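Local coordinates for CYTH domain-containing protein (Pyrococcus horikoshii, PDB 2EEN), which is of unknown function but probably binds triphosphate-containing or similar polyphosphate ligands together with a metal ion, as other CYTH proteins do, at residues A[28-33]-A[50-55]; A[61-66]-A[82-87]; A[105-110]-A[125-130]; A[7-12]-A[131-136]. All coordinates share one frame; numbering follows the deposited sequence.

Contact 1: A[28-33]-A[50-55]; sequences EIHEDI and RIRIKR
Arg52 lies in a tight sandwich, the His30 ring over one face of its guanidinium and the end of Arg50 over the other, with Asp32 at its edge; NH1 of Arg50 bonds to Tyr34 OH. NH2 of Arg52 bonds to OD2 of Asp32 at 3.0 Å; this oxygen lies close to the guanidinium plane and is met on its syn side, 28° out of the carboxylate plane. NE turns to the other carboxylate oxygen, whose place is less sure. A bend at chi3 (-63°) swings the guanidinium to Asp32, and CD of Arg52 makes a CH-pi contact 3.9 Å from the centroid of the His30 ring. The ring is held by NE2, which donates to OE1 of Glu28 at 2.7 Å, and by the bond between ND1 and Lys109. CG of Lys54 packs obliquely against it, 3.5 Å from its NE2. These are adjoining antiparallel strands of the CYTH sheet, and such a charged face is consistent with the wall of the family's triphosphate tunnel. With an alanine in place of Arg52, Asp32 would probably lose its main charged mate and one face of the His30 ring would be uncovered. The other face, carrying Ile29, Glu31, Ile53 and Arg55, is more open. There Arg55 grips Glu31 side-on, its NE 2.7 Å from OE2 of Glu31 and its NH2 3.2 Å from OE1 of Glu31; both nitrogens stand above a carboxylate turned 47° from the guanidinium. CG2 of Ile53 lies under the centre of that guanidinium, and a water donates to the carbonyl oxygens of Glu31 and Ile51.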
# COMPACT_ATOMS: atom_id res chain seq x y z
N GLU A 28 -10.49 -18.39 -11.52
CA GLU A 28 -10.32 -17.59 -10.31
C GLU A 28 -11.61 -16.88 -9.96
O GLU A 28 -12.43 -16.58 -10.82
CB GLU A 28 -9.22 -16.53 -10.52
CG GLU A 28 -7.90 -17.05 -11.09
CD GLU A 28 -6.90 -15.94 -11.38
OE1 GLU A 28 -7.32 -14.77 -11.53
OE2 GLU A 28 -5.69 -16.23 -11.48
N ILE A 29 -11.80 -16.65 -8.67
CA ILE A 29 -12.95 -15.88 -8.21
C ILE A 29 -12.30 -14.57 -7.78
O ILE A 29 -11.26 -14.58 -7.12
CB ILE A 29 -13.64 -16.52 -6.99
CG1 ILE A 29 -14.43 -17.74 -7.45
CG2 ILE A 29 -14.56 -15.50 -6.32
CD1 ILE A 29 -14.97 -18.59 -6.30
N HIS A 30 -12.88 -13.46 -8.21
CA HIS A 30 -12.36 -12.14 -7.86
C HIS A 30 -13.40 -11.35 -7.12
O HIS A 30 -14.57 -11.29 -7.52
CB HIS A 30 -11.98 -11.33 -9.10
CG HIS A 30 -10.73 -11.78 -9.78
ND1 HIS A 30 -10.19 -11.11 -10.86
CD2 HIS A 30 -9.91 -12.84 -9.55
CE1 HIS A 30 -9.09 -11.72 -11.26
NE2 HIS A 30 -8.90 -12.78 -10.48
N GLU A 31 -12.97 -10.74 -6.02
CA GLU A 31 -13.83 -9.89 -5.23
C GLU A 31 -13.02 -8.61 -5.11
O GLU A 31 -12.02 -8.56 -4.40
CB GLU A 31 -14.10 -10.52 -3.86
CG GLU A 31 -15.02 -11.73 -3.95
CD GLU A 31 -14.98 -12.58 -2.70
OE1 GLU A 31 -15.02 -12.02 -1.58
OE2 GLU A 31 -14.91 -13.82 -2.83
N ASP A 32 -13.44 -7.58 -5.84
CA ASP A 32 -12.74 -6.31 -5.84
C ASP A 32 -13.48 -5.23 -5.10
O ASP A 32 -14.70 -5.12 -5.20
CB ASP A 32 -12.51 -5.80 -7.27
CG ASP A 32 -11.68 -6.73 -8.10
OD1 ASP A 32 -10.78 -7.36 -7.53
OD2 ASP A 32 -11.92 -6.82 -9.32
N ILE A 33 -12.73 -4.43 -4.35
CA ILE A 33 -13.33 -3.31 -3.66
C ILE A 33 -12.65 -2.09 -4.27
O ILE A 33 -11.43 -1.97 -4.22
CB ILE A 33 -13.09 -3.33 -2.13
CG1 ILE A 33 -13.79 -4.53 -1.48
CG2 ILE A 33 -13.65 -2.06 -1.52
CD1 ILE A 33 -13.73 -4.56 0.02
N ARG A 50 -7.87 -0.15 -6.05
CA ARG A 50 -8.66 -1.31 -5.71
C ARG A 50 -7.92 -2.36 -4.90
O ARG A 50 -6.70 -2.48 -4.98
CB ARG A 50 -9.15 -1.93 -7.02
CG ARG A 50 -9.41 -3.43 -7.04
CD ARG A 50 -9.45 -3.94 -8.49
NE ARG A 50 -8.16 -4.43 -8.97
CZ ARG A 50 -7.82 -4.52 -10.25
NH1 ARG A 50 -8.67 -4.15 -11.19
NH2 ARG A 50 -6.63 -5.00 -10.60
N ILE A 51 -8.67 -3.08 -4.07
CA ILE A 51 -8.09 -4.19 -3.36
C ILE A 51 -8.83 -5.38 -3.95
O ILE A 51 -10.06 -5.42 -3.94
CB ILE A 51 -8.33 -4.15 -1.85
CG1 ILE A 51 -7.36 -3.16 -1.22
CG2 ILE A 51 -8.11 -5.54 -1.25
CD1 ILE A 51 -7.56 -2.93 0.25
N ARG A 52 -8.06 -6.32 -4.49
CA ARG A 52 -8.63 -7.51 -5.09
C ARG A 52 -8.29 -8.76 -4.31
O ARG A 52 -7.15 -8.97 -3.92
CB ARG A 52 -8.10 -7.70 -6.51
CG ARG A 52 -8.26 -9.12 -7.02
CD ARG A 52 -7.92 -9.20 -8.49
NE ARG A 52 -8.84 -8.37 -9.27
CZ ARG A 52 -8.71 -8.10 -10.56
NH1 ARG A 52 -7.68 -8.59 -11.25
NH2 ARG A 52 -9.61 -7.35 -11.17
N ILE A 53 -9.31 -9.58 -4.08
CA ILE A 53 -9.12 -10.86 -3.41
C ILE A 53 -9.33 -11.86 -4.53
O ILE A 53 -10.40 -11.90 -5.15
CB ILE A 53 -10.14 -11.09 -2.29
CG1 ILE A 53 -9.96 -10.02 -1.20
CG2 ILE A 53 -9.94 -12.48 -1.69
CD1 ILE A 53 -10.97 -10.11 -0.07
N LYS A 54 -8.31 -12.66 -4.80
CA LYS A 54 -8.34 -13.66 -5.86
C LYS A 54 -8.34 -15.05 -5.23
O LYS A 54 -7.46 -15.37 -4.42
CB LYS A 54 -7.11 -13.46 -6.74
CG LYS A 54 -7.05 -14.31 -8.00
CD LYS A 54 -5.74 -14.04 -8.75
CE LYS A 54 -5.64 -12.59 -9.19
NZ LYS A 54 -4.32 -12.28 -9.82
N ARG A 55 -9.32 -15.86 -5.59
CA ARG A 55 -9.43 -17.21 -5.05
C ARG A 55 -9.32 -18.25 -6.17
O ARG A 55 -10.04 -18.18 -7.17
CB ARG A 55 -10.76 -17.38 -4.32
CG ARG A 55 -11.09 -16.27 -3.32
CD ARG A 55 -12.44 -16.52 -2.66
NE ARG A 55 -12.93 -15.37 -1.89
CZ ARG A 55 -12.44 -14.98 -0.72
NH1 ARG A 55 -11.44 -15.64 -0.15
NH2 ARG A 55 -12.97 -13.92 -0.11
O HOH W 1 -11.50 -6.98 -2.14

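Contact 2: A[61-66]-A[82-87]; sequences EVFLTY and EVEIQE
Strands 61-66 and 82-85 run antiparallel at 148°, joined by a reciprocal pair of backbone bonds in which Leu64 N reaches Val83 O at 2.9 Å and Val83 N reaches Leu64 O at 3.0 Å. Farther along, Ile85 N still donates to Val62 O at 2.8 Å, but a water takes over the return connection, accepting from Val62 N and donating to Ile85 O and to OE2 of Glu84. On the polar face, OG1 of Thr65 donates to OE1 of Glu82 in a very short bond of 2.5 Å. Glu82 gets there as an extended chain with CG anti to the backbone N (chi1 176°), which also lays its second oxygen, OE2, 3.6 Å from CD2 of Phe63. The Phe63 ring thus sits among glutamates: CG of Glu84 comes obliquely to within 3.5 Å of its CE2, and OE1 of Glu61 lies at the ring edge, in plane. The carboxylates of Glu61 and Glu84 approach each other as like charges, and Arg26 is a distant, weak partner of the former. The reverse face is purely apolar. There CG1 of Val62 meets CD1 of Ile85 at 3.8 Å, and CB of Leu64 lies against CG2 of Val83. This hairpin forms one end of the sheet within the chain, strand 48-56 pairing with the far side of 59-70. Helix 89-98 backs the apolar face through Val89 on Val62 and Tyr92 on Ile85, while Leu95 of the second subunit packs on Leu64 and Tyr66.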
# COMPACT_ATOMS: atom_id res chain seq x y z
N GLU A 61 -5.26 -14.93 -2.90
CA GLU A 61 -4.22 -13.92 -3.10
C GLU A 61 -4.92 -12.58 -3.03
O GLU A 61 -6.07 -12.46 -3.45
CB GLU A 61 -3.55 -14.07 -4.46
CG GLU A 61 -2.75 -15.35 -4.66
CD GLU A 61 -1.93 -15.33 -5.94
OE1 GLU A 61 -2.47 -14.89 -6.98
OE2 GLU A 61 -0.76 -15.75 -5.90
N VAL A 62 -4.24 -11.58 -2.51
CA VAL A 62 -4.83 -10.26 -2.38
C VAL A 62 -3.88 -9.23 -2.96
O VAL A 62 -2.68 -9.30 -2.72
CB VAL A 62 -5.09 -9.92 -0.91
CG1 VAL A 62 -5.77 -8.57 -0.80
CG2 VAL A 62 -5.96 -11.01 -0.28
N PHE A 63 -4.42 -8.29 -3.72
CA PHE A 63 -3.59 -7.27 -4.33
C PHE A 63 -4.18 -5.89 -4.17
O PHE A 63 -5.39 -5.72 -4.14
CB PHE A 63 -3.42 -7.55 -5.84
CG PHE A 63 -2.85 -8.90 -6.15
CD1 PHE A 63 -3.68 -10.02 -6.20
CD2 PHE A 63 -1.49 -9.06 -6.38
CE1 PHE A 63 -3.15 -11.29 -6.47
CE2 PHE A 63 -0.95 -10.32 -6.65
CZ PHE A 63 -1.79 -11.44 -6.70
N LEU A 64 -3.30 -4.90 -4.05
CA LEU A 64 -3.69 -3.50 -3.96
C LEU A 64 -3.18 -2.94 -5.28
O LEU A 64 -1.99 -3.02 -5.58
CB LEU A 64 -2.99 -2.81 -2.79
CG LEU A 64 -3.15 -1.28 -2.73
CD1 LEU A 64 -4.62 -0.90 -2.63
CD2 LEU A 64 -2.39 -0.75 -1.53
N THR A 65 -4.09 -2.37 -6.07
CA THR A 65 -3.71 -1.86 -7.37
C THR A 65 -4.19 -0.46 -7.65
O THR A 65 -5.34 -0.12 -7.38
CB THR A 65 -4.27 -2.78 -8.47
OG1 THR A 65 -3.84 -4.13 -8.24
CG2 THR A 65 -3.80 -2.33 -9.85
N TYR A 66 -3.28 0.36 -8.17
CA TYR A 66 -3.60 1.72 -8.58
C TYR A 66 -3.57 1.68 -10.09
O TYR A 66 -2.67 1.07 -10.69
CB TYR A 66 -2.53 2.72 -8.13
CG TYR A 66 -2.65 4.06 -8.84
CD1 TYR A 66 -3.58 5.02 -8.43
CD2 TYR A 66 -1.84 4.36 -9.94
CE1 TYR A 66 -3.71 6.23 -9.11
CE2 TYR A 66 -1.96 5.56 -10.62
CZ TYR A 66 -2.90 6.49 -10.20
OH TYR A 66 -3.01 7.69 -10.87
N GLU A 82 0.94 -2.27 -8.84
CA GLU A 82 0.30 -3.31 -8.07
C GLU A 82 1.25 -3.98 -7.11
O GLU A 82 2.39 -4.29 -7.46
CB GLU A 82 -0.29 -4.36 -9.02
CG GLU A 82 -0.90 -5.57 -8.34
CD GLU A 82 -1.77 -6.37 -9.29
OE1 GLU A 82 -2.81 -5.84 -9.74
OE2 GLU A 82 -1.41 -7.52 -9.61
N VAL A 83 0.77 -4.18 -5.89
CA VAL A 83 1.56 -4.85 -4.88
C VAL A 83 0.69 -5.95 -4.31
O VAL A 83 -0.54 -5.83 -4.27
CB VAL A 83 1.98 -3.90 -3.75
CG1 VAL A 83 2.90 -2.83 -4.31
CG2 VAL A 83 0.75 -3.27 -3.11
N GLU A 84 1.33 -7.03 -3.88
CA GLU A 84 0.59 -8.13 -3.31
C GLU A 84 0.55 -8.00 -1.80
O GLU A 84 1.57 -7.74 -1.16
CB GLU A 84 1.24 -9.46 -3.69
CG GLU A 84 0.32 -10.65 -3.44
CD GLU A 84 0.93 -11.97 -3.85
OE1 GLU A 84 1.78 -11.99 -4.77
OE2 GLU A 84 0.53 -13.01 -3.27
N ILE A 85 -0.65 -8.16 -1.25
CA ILE A 85 -0.86 -8.10 0.19
C ILE A 85 -0.70 -9.55 0.64
O ILE A 85 -1.60 -10.37 0.45
CB ILE A 85 -2.27 -7.58 0.53
CG1 ILE A 85 -2.36 -6.09 0.18
CG2 ILE A 85 -2.57 -7.81 2.01
CD1 ILE A 85 -3.77 -5.54 0.16
N GLN A 86 0.45 -9.87 1.23
CA GLN A 86 0.73 -11.23 1.66
C GLN A 86 0.19 -11.59 3.04
O GLN A 86 0.07 -12.77 3.38
CB GLN A 86 2.25 -11.46 1.62
CG GLN A 86 2.85 -11.30 0.23
CD GLN A 86 4.34 -11.53 0.21
OE1 GLN A 86 4.82 -12.61 0.57
NE2 GLN A 86 5.09 -10.52 -0.21
N GLU A 87 -0.14 -10.57 3.82
CA GLU A 87 -0.67 -10.77 5.16
C GLU A 87 -1.37 -9.51 5.64
O GLU A 87 -1.26 -8.45 5.03
CB GLU A 87 0.46 -11.13 6.14
CG GLU A 87 1.65 -10.19 6.07
CD GLU A 87 2.69 -10.47 7.14
OE1 GLU A 87 3.08 -11.65 7.29
OE2 GLU A 87 3.12 -9.52 7.81
O HOH W 2 -1.72 -12.65 -1.48

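Contact 3: A[105-110]-A[125-130]; sequences LKVVKT and DEVEGL
Lys109 and Val127 form a non-hydrogen-bonded pair in the antiparallel hairpin of strands 102-117 and 120-127, at the point where the second strand gives way to a turn. Next to them Thr110 and Glu126 are the hydrogen-bonded pair, Thr110 N to Glu126 O and Glu126 N to Thr110 O both measuring 3.0 Å. Beyond Val127 the strands part: Glu128 N still holds Val108 O at 2.8 Å, and then a water links Val108 N to Glu128 O. Leu130 N folds back to Val127 O, with Gly129 taking a positive phi of 84° in this turn. On one face CB of Lys109 rests 3.8 Å from CG2 of Val127, and CG1 of Val107 meets CG1 of the same valine. Lys109 then stretches beside Asp125, its CD 4.1 Å from CG of Asp125, before its NZ bonds to His30. The Asp125 carboxylate is held by Tyr170 and Arg111, so an alanine here would probably leave that hydroxyl and guanidinium short of a partner and take away the neighbour beside the Lys109 chain. On the opposite face OG1 of Thr110, set between its backbone N and carbonyl carbon (chi1 59°), presses to 3.2 Å from CB of Glu126, whose acid end pairs with Lys132. Glu128 lays its carboxylate across Val108, OE1 being 3.4 Å from CB of Val108. No side-chain hydrogen bond or salt bridge crosses between the segments: side chains meet carbon on carbon or oxygen on carbon, polar bonds are the backbone's, and the charged ends of Lys109, Asp125 and Glu126 find partners elsewhere in the fold.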
# COMPACT_ATOMS: atom_id res chain seq x y z
N LEU A 105 -17.64 0.77 -4.57
CA LEU A 105 -18.40 -0.41 -4.95
C LEU A 105 -17.55 -1.66 -4.90
O LEU A 105 -16.32 -1.59 -4.98
CB LEU A 105 -18.95 -0.23 -6.37
CG LEU A 105 -19.98 -1.27 -6.79
CD1 LEU A 105 -21.25 -1.12 -5.96
CD2 LEU A 105 -20.30 -1.09 -8.26
N LYS A 106 -18.21 -2.80 -4.75
CA LYS A 106 -17.55 -4.09 -4.73
C LYS A 106 -17.94 -4.82 -6.01
O LYS A 106 -19.12 -4.98 -6.31
CB LYS A 106 -18.00 -4.90 -3.53
CG LYS A 106 -17.39 -4.46 -2.21
CD LYS A 106 -17.44 -5.59 -1.19
CE LYS A 106 -18.10 -5.11 0.10
NZ LYS A 106 -18.95 -3.90 -0.06
N VAL A 107 -16.93 -5.26 -6.75
CA VAL A 107 -17.16 -5.97 -8.00
C VAL A 107 -16.76 -7.42 -7.80
O VAL A 107 -15.63 -7.72 -7.43
CB VAL A 107 -16.35 -5.35 -9.16
CG1 VAL A 107 -16.64 -6.09 -10.45
CG2 VAL A 107 -16.70 -3.88 -9.30
N VAL A 108 -17.70 -8.33 -8.04
CA VAL A 108 -17.44 -9.76 -7.88
C VAL A 108 -17.59 -10.48 -9.20
O VAL A 108 -18.54 -10.24 -9.94
CB VAL A 108 -18.42 -10.38 -6.88
CG1 VAL A 108 -18.13 -11.86 -6.71
CG2 VAL A 108 -18.33 -9.65 -5.55
N LYS A 109 -16.66 -11.38 -9.49
CA LYS A 109 -16.74 -12.12 -10.74
C LYS A 109 -15.92 -13.40 -10.68
O LYS A 109 -15.15 -13.63 -9.75
CB LYS A 109 -16.20 -11.27 -11.89
CG LYS A 109 -14.69 -11.00 -11.78
CD LYS A 109 -14.14 -10.28 -13.02
CE LYS A 109 -12.63 -10.09 -12.92
NZ LYS A 109 -12.24 -9.13 -11.85
N THR A 110 -16.13 -14.25 -11.68
CA THR A 110 -15.34 -15.46 -11.79
C THR A 110 -14.57 -15.20 -13.07
O THR A 110 -15.05 -14.49 -13.96
CB THR A 110 -16.19 -16.74 -11.92
OG1 THR A 110 -17.04 -16.67 -13.07
CG2 THR A 110 -17.04 -16.93 -10.68
N ASP A 125 -14.93 -13.82 -18.25
CA ASP A 125 -15.44 -13.24 -17.01
C ASP A 125 -16.95 -13.32 -16.85
O ASP A 125 -17.69 -12.99 -17.77
CB ASP A 125 -15.05 -11.76 -16.91
CG ASP A 125 -13.56 -11.53 -16.90
OD1 ASP A 125 -12.79 -12.50 -16.72
OD2 ASP A 125 -13.16 -10.36 -17.06
N GLU A 126 -17.40 -13.77 -15.68
CA GLU A 126 -18.82 -13.82 -15.37
C GLU A 126 -18.90 -12.83 -14.21
O GLU A 126 -18.56 -13.16 -13.08
CB GLU A 126 -19.24 -15.21 -14.89
CG GLU A 126 -20.71 -15.33 -14.57
CD GLU A 126 -21.58 -15.22 -15.81
OE1 GLU A 126 -21.50 -16.12 -16.67
OE2 GLU A 126 -22.35 -14.24 -15.93
N VAL A 127 -19.35 -11.61 -14.51
CA VAL A 127 -19.41 -10.55 -13.52
C VAL A 127 -20.78 -10.40 -12.90
O VAL A 127 -21.77 -10.21 -13.61
CB VAL A 127 -19.00 -9.21 -14.17
CG1 VAL A 127 -18.92 -8.10 -13.14
CG2 VAL A 127 -17.65 -9.39 -14.88
N GLU A 128 -20.84 -10.49 -11.58
CA GLU A 128 -22.11 -10.35 -10.87
C GLU A 128 -22.69 -8.97 -11.16
O GLU A 128 -22.00 -7.95 -11.06
CB GLU A 128 -21.90 -10.53 -9.36
CG GLU A 128 -21.37 -11.90 -8.97
CD GLU A 128 -21.51 -12.17 -7.48
OE1 GLU A 128 -21.76 -11.21 -6.72
OE2 GLU A 128 -21.37 -13.34 -7.07
N GLY A 129 -23.96 -8.95 -11.54
CA GLY A 129 -24.62 -7.69 -11.83
C GLY A 129 -24.41 -7.14 -13.22
O GLY A 129 -25.00 -6.12 -13.56
N LEU A 130 -23.58 -7.80 -14.03
CA LEU A 130 -23.32 -7.34 -15.40
C LEU A 130 -23.45 -8.44 -16.44
O LEU A 130 -24.04 -8.23 -17.50
CB LEU A 130 -21.93 -6.72 -15.52
CG LEU A 130 -21.63 -5.38 -14.84
CD1 LEU A 130 -20.21 -5.00 -15.24
CD2 LEU A 130 -22.61 -4.29 -15.29
O HOH W 3 -20.28 -7.26 -8.93

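Contact 4: A[7-12]-A[131-136]; sequences KGYAND and GKFIEI
The Phe133 ring sets its CE2 over one face of Tyr9, toward the rim and 3.6 Å from CE2 of Tyr9; the planes are inclined at 40°, so the pair is oblique. In the plane of the Phe133 ring, Gly131 O lies at the edge, and Tyr170 meets this phenylalanine edge-to-face. Strand 3-9 carries the ExExK signature of CYTH proteins, which ends at Lys7, and here it pairs antiparallel with strand 131-139. CG of Lys7 is anti to its backbone N (chi1 174°), which lays the chain along Glu135, with CB of Lys7 3.7 Å from CG of Glu135 and CD of Lys7 3.8 Å from CD2 of Phe133. A bend at chi3 then redirects CE and NZ, and NZ bonds to Arg168 O and makes a cation-pi contact with Tyr170. Gly8 and Ile134 exchange backbone bonds, Gly8 N to Ile134 O at 2.8 Å and Ile134 N to Gly8 O at 2.9 Å. CG2 of Ile134 rests against the carbonyl of Gly8, on a face closed by helices 12-19 and 146-160. Ala10 N prolongs the pairing to Lys132 O at 2.9 Å, though it comes from 50° above the carbonyl plane. The chain then enters helix 12-19, for which Asn11 is the N-cap, its OD1 taking Ile14 N. Lys132 lies along this start, CD against the backbone of Asn11, while its NZ has its main partner in Glu126. The salt bridge of Lys132 to Asp12 is long, NZ of Lys132 standing 3.8 Å from OD1 of Asp12, with a water donating to that same oxygen.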
# COMPACT_ATOMS: atom_id res chain seq x y z
N LYS A 7 -11.45 -5.50 -23.87
CA LYS A 7 -12.57 -6.23 -23.31
C LYS A 7 -13.75 -6.18 -24.26
O LYS A 7 -13.98 -5.17 -24.93
CB LYS A 7 -12.97 -5.63 -21.96
CG LYS A 7 -14.23 -6.24 -21.35
CD LYS A 7 -14.39 -5.85 -19.88
CE LYS A 7 -14.71 -4.38 -19.69
NZ LYS A 7 -14.76 -4.02 -18.24
N GLY A 8 -14.50 -7.27 -24.31
CA GLY A 8 -15.68 -7.33 -25.15
C GLY A 8 -16.80 -8.05 -24.42
O GLY A 8 -16.56 -8.77 -23.46
N TYR A 9 -18.03 -7.82 -24.85
CA TYR A 9 -19.15 -8.50 -24.24
C TYR A 9 -19.11 -9.92 -24.77
O TYR A 9 -18.69 -10.14 -25.91
CB TYR A 9 -20.48 -7.83 -24.63
CG TYR A 9 -20.70 -6.51 -23.94
CD1 TYR A 9 -20.01 -5.37 -24.36
CD2 TYR A 9 -21.54 -6.41 -22.84
CE1 TYR A 9 -20.17 -4.16 -23.70
CE2 TYR A 9 -21.70 -5.20 -22.17
CZ TYR A 9 -21.01 -4.08 -22.60
OH TYR A 9 -21.14 -2.89 -21.92
N ALA A 10 -19.51 -10.88 -23.95
CA ALA A 10 -19.48 -12.27 -24.36
C ALA A 10 -20.79 -13.01 -24.11
O ALA A 10 -21.80 -12.40 -23.71
CB ALA A 10 -18.33 -13.00 -23.66
N ASN A 11 -20.77 -14.31 -24.34
CA ASN A 11 -21.93 -15.17 -24.17
C ASN A 11 -21.44 -16.61 -24.16
O ASN A 11 -20.25 -16.86 -24.33
CB ASN A 11 -22.88 -14.97 -25.34
CG ASN A 11 -22.19 -15.11 -26.69
OD1 ASN A 11 -21.49 -16.10 -26.94
ND2 ASN A 11 -22.37 -14.13 -27.56
N ASP A 12 -22.35 -17.56 -23.96
CA ASP A 12 -21.98 -18.97 -23.92
C ASP A 12 -21.23 -19.41 -25.17
O ASP A 12 -20.32 -20.24 -25.10
CB ASP A 12 -23.23 -19.86 -23.75
CG ASP A 12 -23.88 -19.70 -22.39
OD1 ASP A 12 -23.16 -19.67 -21.38
OD2 ASP A 12 -25.13 -19.61 -22.34
N GLY A 131 -22.88 -9.61 -16.16
CA GLY A 131 -22.96 -10.70 -17.12
C GLY A 131 -21.61 -11.17 -17.63
O GLY A 131 -20.59 -10.96 -16.98
N LYS A 132 -21.62 -11.79 -18.80
CA LYS A 132 -20.40 -12.33 -19.40
C LYS A 132 -19.58 -11.37 -20.26
O LYS A 132 -20.12 -10.63 -21.09
CB LYS A 132 -20.74 -13.55 -20.25
CG LYS A 132 -21.33 -14.71 -19.48
CD LYS A 132 -21.66 -15.86 -20.42
CE LYS A 132 -21.96 -17.14 -19.66
NZ LYS A 132 -23.06 -16.97 -18.68
N PHE A 133 -18.27 -11.40 -20.05
CA PHE A 133 -17.34 -10.58 -20.81
C PHE A 133 -16.12 -11.43 -21.12
O PHE A 133 -15.91 -12.49 -20.53
CB PHE A 133 -16.86 -9.37 -20.01
CG PHE A 133 -17.92 -8.36 -19.74
CD1 PHE A 133 -18.89 -8.61 -18.78
CD2 PHE A 133 -17.94 -7.16 -20.43
CE1 PHE A 133 -19.88 -7.67 -18.52
CE2 PHE A 133 -18.93 -6.20 -20.17
CZ PHE A 133 -19.90 -6.46 -19.21
N ILE A 134 -15.32 -10.94 -22.05
CA ILE A 134 -14.08 -11.62 -22.41
C ILE A 134 -13.01 -10.54 -22.48
O ILE A 134 -13.21 -9.48 -23.07
CB ILE A 134 -14.18 -12.36 -23.75
CG1 ILE A 134 -12.84 -13.05 -24.04
CG2 ILE A 134 -14.57 -11.40 -24.87
CD1 ILE A 134 -12.88 -14.03 -25.18
N GLU A 135 -11.89 -10.81 -21.83
CA GLU A 135 -10.79 -9.87 -21.84
C GLU A 135 -9.58 -10.55 -22.42
O GLU A 135 -9.48 -11.78 -22.41
CB GLU A 135 -10.49 -9.37 -20.42
CG GLU A 135 -11.50 -8.36 -19.89
CD GLU A 135 -11.08 -7.74 -18.56
OE1 GLU A 135 -9.87 -7.63 -18.30
OE2 GLU A 135 -11.97 -7.33 -17.79
N ILE A 136 -8.68 -9.74 -22.96
CA ILE A 136 -7.43 -10.24 -23.51
C ILE A 136 -6.36 -9.22 -23.15
O ILE A 136 -6.61 -8.01 -23.15
CB ILE A 136 -7.51 -10.45 -25.05
CG1 ILE A 136 -6.25 -11.18 -25.53
CG2 ILE A 136 -7.69 -9.11 -25.76
CD1 ILE A 136 -6.38 -11.76 -26.93
O HOH W 4 -24.17 -20.09 -18.72

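Overall arrangement
All four contacts belong to one antiparallel sheet of eight strands. Contact 1 is central: strand 48-56 adjoins 59-70 of contact 2, and strand 23-36 adjoins 102-117 of contact 3, with centres about 10 Å apart in each case. Contact 4 follows on the other side of contact 3, their centres about 12 Å apart and strands 120-127 and 131-139 adjacent. Contacts 2 and 4 lie on opposite sides of the chain's centre, about 25 Å between centres. Along the chain contacts 1, 2 and 3 come in series, and contact 4 joins the first strand to the last around them. The dimer partner touches contact 2 alone. Charged groups meeting between contacts, Lys109 with His30 and Glu135 near Asp125, are consistent with a CYTH ligand tunnel.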